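Local coordinates for protein NLP/P60 (Enterococcus faecium, PDB 6B8C) that probably cleaves peptide bonds in the stem peptides of bacterial peptidoglycan, acting as a secreted NlpC/p60-type endopeptidase that generates muropeptides, at residues A[90-98]-A[107-116]. Sequence-based numbering, arbitrary orientation.
Sequences AKAGDLLFW and VAIALGGGQY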
ATOM      1  N   ALA A  90      -3.147 -13.122   0.361  1.00101.73           N
ATOM      2  CA  ALA A  90      -3.325 -11.761  -0.130  1.00 96.33           C
ATOM      3  C   ALA A  90      -3.571 -11.795  -1.634  1.00 93.83           C
ATOM      4  O   ALA A  90      -2.732 -12.286  -2.396  1.00 92.76           O
ATOM      5  CB  ALA A  90      -2.103 -10.902   0.196  1.00 92.77           C
ATOM      6  N   LYS A  91      -4.721 -11.283  -2.054  1.00 93.09           N
ATOM      7  CA  LYS A  91      -5.046 -11.147  -3.464  1.00 91.52           C
ATOM      8  C   LYS A  91      -4.701  -9.737  -3.941  1.00 86.90           C
ATOM      9  O   LYS A  91      -4.368  -8.849  -3.153  1.00 83.84           O
ATOM     10  CB  LYS A  91      -6.526 -11.471  -3.701  1.00 94.95           C
ATOM     11  CG  LYS A  91      -6.945 -12.834  -3.141  1.00 99.67           C
ATOM     12  CD  LYS A  91      -8.451 -13.074  -3.242  1.00104.96           C
ATOM     13  CE  LYS A  91      -8.893 -13.360  -4.673  1.00106.62           C
ATOM     14  NZ  LYS A  91     -10.331 -13.757  -4.750  1.00110.91           N
ATOM     15  N   ALA A  92      -4.770  -9.546  -5.256  1.00 83.46           N
ATOM     16  CA  ALA A  92      -4.464  -8.248  -5.839  1.00 80.46           C
ATOM     17  C   ALA A  92      -5.391  -7.177  -5.277  1.00 79.46           C
ATOM     18  O   ALA A  92      -6.616  -7.315  -5.314  1.00 81.85           O
ATOM     19  CB  ALA A  92      -4.589  -8.313  -7.361  1.00 81.24           C
ATOM     20  N   GLY A  93      -4.798  -6.108  -4.746  1.00 79.65           N
ATOM     21  CA  GLY A  93      -5.532  -5.017  -4.143  1.00 78.73           C
ATOM     22  C   GLY A  93      -5.457  -4.967  -2.631  1.00 79.37           C
ATOM     23  O   GLY A  93      -5.639  -3.887  -2.053  1.00 77.56           O
ATOM     24  N   ASP A  94      -5.195  -6.095  -1.971  1.00 77.79           N
ATOM     25  CA  ASP A  94      -5.111  -6.102  -0.519  1.00 80.63           C
ATOM     26  C   ASP A  94      -3.934  -5.255  -0.047  1.00 76.17           C
ATOM     27  O   ASP A  94      -3.024  -4.922  -0.809  1.00 74.31           O
ATOM     28  CB  ASP A  94      -4.970  -7.530   0.014  1.00 87.18           C
ATOM     29  CG  ASP A  94      -6.218  -8.362  -0.206  1.00 95.49           C
ATOM     30  OD1 ASP A  94      -6.089  -9.586  -0.432  1.00 99.65           O
ATOM     31  OD2 ASP A  94      -7.328  -7.789  -0.168  1.00 98.59           O
ATOM     32  N   LEU A  95      -3.956  -4.904   1.234  1.00 81.29           N
ATOM     33  CA  LEU A  95      -2.885  -4.116   1.826  1.00 76.81           C
ATOM     34  C   LEU A  95      -1.896  -5.043   2.521  1.00 76.57           C
ATOM     35  O   LEU A  95      -2.284  -6.072   3.072  1.00 78.76           O
ATOM     36  CB  LEU A  95      -3.446  -3.089   2.813  1.00 76.39           C
ATOM     37  CG  LEU A  95      -4.212  -1.907   2.206  1.00 74.44           C
ATOM     38  CD1 LEU A  95      -4.896  -1.077   3.282  1.00 75.80           C
ATOM     39  CD2 LEU A  95      -3.278  -1.038   1.385  1.00 70.84           C
ATOM     40  N   LEU A  96      -0.615  -4.688   2.474  1.00 75.14           N
ATOM     41  CA  LEU A  96       0.450  -5.460   3.103  1.00 74.84           C
ATOM     42  C   LEU A  96       1.166  -4.570   4.106  1.00 72.93           C
ATOM     43  O   LEU A  96       1.496  -3.423   3.790  1.00 70.71           O
ATOM     44  CB  LEU A  96       1.444  -5.986   2.066  1.00 73.76           C
ATOM     45  CG  LEU A  96       0.860  -6.760   0.886  1.00 75.91           C
ATOM     46  CD1 LEU A  96       1.934  -7.024  -0.150  1.00 73.90           C
ATOM     47  CD2 LEU A  96       0.238  -8.064   1.355  1.00 81.86           C
ATOM     48  N   PHE A  97       1.422  -5.102   5.300  1.00 76.04           N
ATOM     49  CA  PHE A  97       1.910  -4.309   6.420  1.00 76.07           C
ATOM     50  C   PHE A  97       3.185  -4.912   6.987  1.00 77.13           C
ATOM     51  O   PHE A  97       3.255  -6.124   7.233  1.00 79.07           O
ATOM     52  CB  PHE A  97       0.846  -4.199   7.520  1.00 77.82           C
ATOM     53  CG  PHE A  97      -0.319  -3.335   7.144  1.00 75.67           C
ATOM     54  CD1 PHE A  97      -1.425  -3.875   6.508  1.00 75.71           C
ATOM     55  CD2 PHE A  97      -0.300  -1.975   7.408  1.00 73.52           C
ATOM     56  CE1 PHE A  97      -2.496  -3.078   6.154  1.00 74.74           C
ATOM     57  CE2 PHE A  97      -1.367  -1.173   7.057  1.00 72.61           C
ATOM     58  CZ  PHE A  97      -2.467  -1.726   6.428  1.00 73.41           C
ATOM     59  N   TRP A  98       4.186  -4.054   7.180  1.00 75.10           N
ATOM     60  CA  TRP A  98       5.410  -4.390   7.889  1.00 76.62           C
ATOM     61  C   TRP A  98       5.298  -3.934   9.334  1.00 79.20           C
ATOM     62  O   TRP A  98       4.817  -2.833   9.611  1.00 78.77           O
ATOM     63  CB  TRP A  98       6.622  -3.710   7.249  1.00 73.62           C
ATOM     64  CG  TRP A  98       7.117  -4.316   5.980  1.00 72.17           C
ATOM     65  CD1 TRP A  98       8.299  -4.967   5.798  1.00 72.70           C
ATOM     66  CD2 TRP A  98       6.464  -4.302   4.704  1.00 70.70           C
ATOM     67  NE1 TRP A  98       8.423  -5.368   4.490  1.00 71.57           N
ATOM     68  CE2 TRP A  98       7.311  -4.971   3.797  1.00 70.23           C
ATOM     69  CE3 TRP A  98       5.249  -3.795   4.241  1.00 69.96           C
ATOM     70  CZ2 TRP A  98       6.978  -5.148   2.455  1.00 68.69           C
ATOM     71  CZ3 TRP A  98       4.920  -3.971   2.909  1.00 69.37           C
ATOM     72  CH2 TRP A  98       5.781  -4.643   2.032  1.00 68.39           C
ATOM     73  N   VAL A 107       3.594   0.061   4.550  1.00 66.51           N
ATOM     74  CA  VAL A 107       2.423  -0.512   3.903  1.00 66.50           C
ATOM     75  C   VAL A 107       2.639  -0.485   2.396  1.00 64.07           C
ATOM     76  O   VAL A 107       3.355   0.367   1.864  1.00 62.56           O
ATOM     77  CB  VAL A 107       1.133   0.249   4.294  1.00 60.93           C
ATOM     78  CG1 VAL A 107       1.124   1.636   3.674  1.00 60.44           C
ATOM     79  CG2 VAL A 107      -0.105  -0.535   3.890  1.00 62.51           C
ATOM     80  N   ALA A 108       2.027  -1.445   1.711  1.00 63.64           N
ATOM     81  CA  ALA A 108       2.057  -1.498   0.255  1.00 62.67           C
ATOM     82  C   ALA A 108       0.750  -2.103  -0.238  1.00 64.18           C
ATOM     83  O   ALA A 108      -0.041  -2.633   0.542  1.00 65.71           O
ATOM     84  CB  ALA A 108       3.260  -2.297  -0.260  1.00 62.41           C
ATOM     85  N   ILE A 109       0.523  -2.013  -1.547  1.00 63.46           N
ATOM     86  CA  ILE A 109      -0.648  -2.609  -2.182  1.00 66.02           C
ATOM     87  C   ILE A 109      -0.236  -3.924  -2.829  1.00 67.15           C
ATOM     88  O   ILE A 109       0.688  -3.959  -3.651  1.00 64.76           O
ATOM     89  CB  ILE A 109      -1.279  -1.659  -3.215  1.00 65.67           C
ATOM     90  CG1 ILE A 109      -1.950  -0.474  -2.513  1.00 65.57           C
ATOM     91  CG2 ILE A 109      -2.295  -2.405  -4.070  1.00 67.52           C
ATOM     92  CD1 ILE A 109      -2.368   0.631  -3.449  1.00 64.11           C
ATOM     93  N   ALA A 110      -0.922  -5.000  -2.460  1.00 69.74           N
ATOM     94  CA  ALA A 110      -0.601  -6.313  -2.998  1.00 71.78           C
ATOM     95  C   ALA A 110      -0.948  -6.391  -4.478  1.00 73.06           C
ATOM     96  O   ALA A 110      -2.003  -5.920  -4.914  1.00 73.49           O
ATOM     97  CB  ALA A 110      -1.348  -7.401  -2.228  1.00 74.37           C
ATOM     98  N   LEU A 111      -0.046  -6.990  -5.251  1.00 70.13           N
ATOM     99  CA  LEU A 111      -0.289  -7.278  -6.656  1.00 72.23           C
ATOM    100  C   LEU A 111      -0.609  -8.743  -6.913  1.00 76.58           C
ATOM    101  O   LEU A 111      -0.924  -9.099  -8.054  1.00 77.95           O
ATOM    102  CB  LEU A 111       0.926  -6.878  -7.498  1.00 70.86           C
ATOM    103  CG  LEU A 111       1.321  -5.404  -7.479  1.00 68.30           C
ATOM    104  CD1 LEU A 111       2.525  -5.195  -8.370  1.00 66.89           C
ATOM    105  CD2 LEU A 111       0.163  -4.528  -7.924  1.00 68.07           C
ATOM    106  N   GLY A 112      -0.531  -9.594  -5.894  1.00 75.06           N
ATOM    107  CA  GLY A 112      -0.664 -11.021  -6.097  1.00 78.67           C
ATOM    108  C   GLY A 112       0.644 -11.633  -6.551  1.00 80.25           C
ATOM    109  O   GLY A 112       1.435 -10.980  -7.239  1.00 80.05           O
ATOM    110  N   GLY A 113       0.894 -12.877  -6.161  1.00 81.86           N
ATOM    111  CA  GLY A 113       2.114 -13.550  -6.571  1.00 82.10           C
ATOM    112  C   GLY A 113       3.374 -12.989  -5.948  1.00 80.05           C
ATOM    113  O   GLY A 113       4.404 -12.894  -6.628  1.00 80.01           O
ATOM    114  N   GLY A 114       3.318 -12.606  -4.672  1.00 80.85           N
ATOM    115  CA  GLY A 114       4.497 -12.116  -3.983  1.00 78.23           C
ATOM    116  C   GLY A 114       4.985 -10.756  -4.421  1.00 73.60           C
ATOM    117  O   GLY A 114       6.125 -10.394  -4.112  1.00 72.08           O
ATOM    118  N   GLN A 115       4.159  -9.992  -5.128  1.00 74.49           N
ATOM    119  CA  GLN A 115       4.536  -8.691  -5.652  1.00 70.27           C
ATOM    120  C   GLN A 115       3.668  -7.611  -5.028  1.00 67.47           C
ATOM    121  O   GLN A 115       2.512  -7.847  -4.665  1.00 69.16           O
ATOM    122  CB  GLN A 115       4.397  -8.651  -7.176  1.00 70.64           C
ATOM    123  CG  GLN A 115       5.223  -9.702  -7.884  1.00 72.68           C
ATOM    124  CD  GLN A 115       4.694 -10.020  -9.263  1.00 74.57           C
ATOM    125  OE1 GLN A 115       4.446 -11.180  -9.588  1.00 78.40           O
ATOM    126  NE2 GLN A 115       4.519  -8.992 -10.086  1.00 72.62           N
ATOM    127  N   TYR A 116       4.235  -6.417  -4.908  1.00 66.53           N
ATOM    128  CA  TYR A 116       3.493  -5.279  -4.396  1.00 64.30           C
ATOM    129  C   TYR A 116       4.004  -4.018  -5.070  1.00 60.01           C
ATOM    130  O   TYR A 116       4.980  -4.038  -5.821  1.00 58.34           O
ATOM    131  CB  TYR A 116       3.596  -5.175  -2.871  1.00 65.94           C
ATOM    132  CG  TYR A 116       4.991  -5.341  -2.324  1.00 66.44           C
ATOM    133  CD1 TYR A 116       5.890  -4.281  -2.320  1.00 64.34           C
ATOM    134  CD2 TYR A 116       5.403  -6.555  -1.785  1.00 68.53           C
ATOM    135  CE1 TYR A 116       7.164  -4.430  -1.808  1.00 64.23           C
ATOM    136  CE2 TYR A 116       6.671  -6.713  -1.271  1.00 68.68           C
ATOM    137  CZ  TYR A 116       7.547  -5.650  -1.285  1.00 66.68           C
ATOM    138  OH  TYR A 116       8.814  -5.811  -0.773  1.00 66.92           O
TER
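Asp94 O accepts a nearly straight hydrogen bond from Ala110 N at 2.7 Å, and the CA of Ile109 adds a CA-H...O contact to the same oxygen. Ala110 also accepts through its O, from Gly93 N at 2.8 Å. Gly93 lies in a type II turn from Lys91 to Asp94, which leads into strand 95-98. Asp94 OD1 accepts Lys91 N across this turn, on its anti side and 30° out of the carboxylate plane. Toward the other end of the pairing, Leu96 and Ala108 exchange two backbone bonds as an antiparallel hydrogen-bonded pair.

The side chains divide between two faces of the sheet. On one, Val107 CG2 sits over the ring of Phe97, 3.7 Å from its centroid, in a CH-pi contact. Leu95 CD2 reaches both Val107 and Ile109, and helix 55-67 packs against all three aliphatic residues. On the other face, Leu96 CG rests on Ala110 CB, and Leu96 CD1 lies 3.7 Å from Tyr116 CB. Trp98 points the edge of its six-membered ring at the face of Tyr116, with the planes at 84°. Trp98 CH2 stands over the centre of the Tyr116 ring. Tyr116 has CG between its backbone N and carbonyl carbon (chi1 46°), which turns the ring toward Trp98; its OH is hydrogen-bonded to Phe134 O. This is an antiparallel beta hairpin, 95-98 with 106-112, extended by strand 115-118 within the central six-stranded sheet of the papain-like NlpC/P60 fold.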